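Local coordinates for protein glucoamylase (Thermoanaerobacterium thermosaccharolyticum, PDB 1LF6) that hydrolyses terminal 1,4-linked alpha-D-glucose residues from the non-reducing ends of glucan chains, probably with release of beta-D-glucose, at residues K115-I120 against A141-I146. Numbering follows the deposited sequence.
Sequences KGRYRI and ALEGSI
Leu-142 and Arg-119 meet through different first torsions: the leucine sets CG beside its own backbone N (chi1 -67°), while the arginine swings CG anti to N (chi1 -180°) and then bends at its third torsion. The two side chains cross at about a right angle, and Leu-142 CD2 sits over one face of the Arg-119 guanidinium, toward its rim, 3.6 Å from Arg-119 NH1. The other methyl, Leu-142 CD1, rests on the backbone of the strand, 3.3 Å from Tyr-118 O, and Leu-142 CB lies 3.4 Å from Gly-116 O. Tyr-118 and Ala-141 form an antiparallel non-hydrogen-bonded pair where strand 118-126 begins and strand 132-141 ends. Just beyond it Arg-117 O takes two backbone N-H groups from the same face of its carbonyl plane: Leu-142 N at 2.8 Å, though bent, and Glu-143 N, longer at 3.3 Å but straighter. Glu-143 runs alongside Arg-117, pointing the same way, yet its carboxylate meets aliphatic carbon, with Glu-143 OE1 3.4 Å from Arg-117 CG. The guanidinium groups have their polar partners elsewhere: Arg-117 NE makes a salt bridge to Asp-113 and the group a cation-pi contact with Phe-85, while Arg-119 NH2 makes a salt bridge to Glu-140 OE2. Both strands belong to the large antiparallel sheet of the N-terminal domain, away from the probable catalytic acids Glu-435 and Glu-438. Backbone bonds and leucine packing therefore hold the departing loop to the sheet, and the Glu-143 carboxylate, with OE1 5.3 Å from Arg-117 NE, probably adds a longer-range attraction rather than a salt bridge.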
loop_
_atom_site.group_PDB
_atom_site.type_symbol
_atom_site.label_atom_id
_atom_site.label_comp_id
_atom_site.label_asym_id
_atom_site.label_seq_id
_atom_site.Cartn_x
_atom_site.Cartn_y
_atom_site.Cartn_z
ATOM N N LYS A 115 5.622 22.543 21.961
ATOM C CA LYS A 115 5.878 23.571 22.961
ATOM C C LYS A 115 7.349 23.586 23.370
ATOM O O LYS A 115 7.743 24.290 24.300
ATOM C CB LYS A 115 4.972 23.349 24.173
ATOM C CG LYS A 115 3.497 23.494 23.829
ATOM C CD LYS A 115 2.598 23.126 24.996
ATOM C CE LYS A 115 1.129 23.271 24.625
ATOM N NZ LYS A 115 0.229 22.850 25.735
ATOM N N GLY A 116 8.152 22.801 22.656
ATOM C CA GLY A 116 9.580 22.730 22.908
ATOM C C GLY A 116 10.019 22.341 24.304
ATOM O O GLY A 116 11.007 22.872 24.814
ATOM N N ARG A 117 9.304 21.410 24.923
ATOM C CA ARG A 117 9.649 20.970 26.267
ATOM C C ARG A 117 10.420 19.656 26.241
ATOM O O ARG A 117 11.293 19.425 27.077
ATOM C CB ARG A 117 8.378 20.820 27.109
ATOM C CG ARG A 117 7.593 22.120 27.244
ATOM C CD ARG A 117 6.217 21.906 27.851
ATOM N NE ARG A 117 5.454 20.896 27.120
ATOM C CZ ARG A 117 4.132 20.767 27.175
ATOM N NH1 ARG A 117 3.409 21.590 27.924
ATOM N NH2 ARG A 117 3.533 19.808 26.485
ATOM N N TYR A 118 10.103 18.801 25.274
ATOM C CA TYR A 118 10.774 17.514 25.166
ATOM C C TYR A 118 11.070 17.118 23.722
ATOM O O TYR A 118 10.670 17.797 22.775
ATOM C CB TYR A 118 9.926 16.415 25.811
ATOM C CG TYR A 118 8.614 16.175 25.100
ATOM C CD1 TYR A 118 7.470 16.900 25.436
ATOM C CD2 TYR A 118 8.529 15.255 24.054
ATOM C CE1 TYR A 118 6.270 16.713 24.745
ATOM C CE2 TYR A 118 7.337 15.063 23.356
ATOM C CZ TYR A 118 6.214 15.797 23.705
ATOM O OH TYR A 118 5.042 15.623 23.006
ATOM N N ARG A 119 11.772 16.000 23.576
ATOM C CA ARG A 119 12.130 15.461 22.271
ATOM C C ARG A 119 12.311 13.961 22.423
ATOM O O ARG A 119 12.992 13.499 23.338
ATOM C CB ARG A 119 13.436 16.081 21.770
ATOM C CG ARG A 119 13.881 15.570 20.405
ATOM C CD ARG A 119 15.348 15.864 20.175
ATOM N NE ARG A 119 15.612 17.297 20.131
ATOM C CZ ARG A 119 16.792 17.845 20.401
ATOM N NH1 ARG A 119 16.942 19.160 20.333
ATOM N NH2 ARG A 119 17.816 17.078 20.753
ATOM N N ILE A 120 11.686 13.197 21.537
ATOM C CA ILE A 120 11.804 11.747 21.583
ATOM C C ILE A 120 12.385 11.259 20.261
ATOM O O ILE A 120 11.892 11.612 19.189
ATOM C CB ILE A 120 10.429 11.074 21.815
ATOM C CG1 ILE A 120 9.833 11.546 23.144
ATOM C CG2 ILE A 120 10.586 9.560 21.821
ATOM C CD1 ILE A 120 8.484 10.923 23.478
ATOM N N ALA A 141 14.902 16.158 27.775
ATOM C CA ALA A 141 14.200 17.296 28.348
ATOM C C ALA A 141 14.794 18.553 27.721
ATOM O O ALA A 141 15.935 18.914 28.016
ATOM C CB ALA A 141 14.384 17.322 29.858
ATOM N N LEU A 142 14.032 19.207 26.848
ATOM C CA LEU A 142 14.508 20.420 26.189
ATOM C C LEU A 142 14.535 21.587 27.164
ATOM O O LEU A 142 15.501 22.347 27.207
ATOM C CB LEU A 142 13.633 20.760 24.977
ATOM C CG LEU A 142 13.698 19.772 23.806
ATOM C CD1 LEU A 142 12.883 20.308 22.639
ATOM C CD2 LEU A 142 15.147 19.561 23.383
ATOM N N GLU A 143 13.470 21.738 27.943
ATOM C CA GLU A 143 13.425 22.805 28.929
ATOM C C GLU A 143 13.269 22.159 30.300
ATOM O O GLU A 143 12.543 21.176 30.451
ATOM C CB GLU A 143 12.261 23.765 28.649
ATOM C CG GLU A 143 10.914 23.328 29.204
ATOM C CD GLU A 143 9.837 24.379 28.999
ATOM O OE1 GLU A 143 8.747 24.245 29.597
ATOM O OE2 GLU A 143 10.081 25.336 28.235
ATOM N N GLY A 144 13.965 22.701 31.294
ATOM C CA GLY A 144 13.882 22.146 32.632
ATOM C C GLY A 144 14.718 20.890 32.762
ATOM O O GLY A 144 15.662 20.685 32.003
ATOM N N SER A 145 14.367 20.039 33.719
ATOM C CA SER A 145 15.103 18.806 33.955
ATOM C C SER A 145 14.292 17.573 33.579
ATOM O O SER A 145 13.062 17.615 33.541
ATOM C CB SER A 145 15.512 18.728 35.427
ATOM O OG SER A 145 16.132 17.493 35.736
ATOM N N ILE A 146 14.989 16.475 33.304
ATOM C CA ILE A 146 14.331 15.233 32.932
ATOM C C ILE A 146 13.487 14.708 34.089
ATOM O O ILE A 146 12.418 14.135 33.873
ATOM C CB ILE A 146 15.365 14.153 32.511
ATOM C CG1 ILE A 146 14.640 12.893 32.028
ATOM C CG2 ILE A 146 16.291 13.826 33.675
ATOM C CD1 ILE A 146 15.567 11.801 31.522
#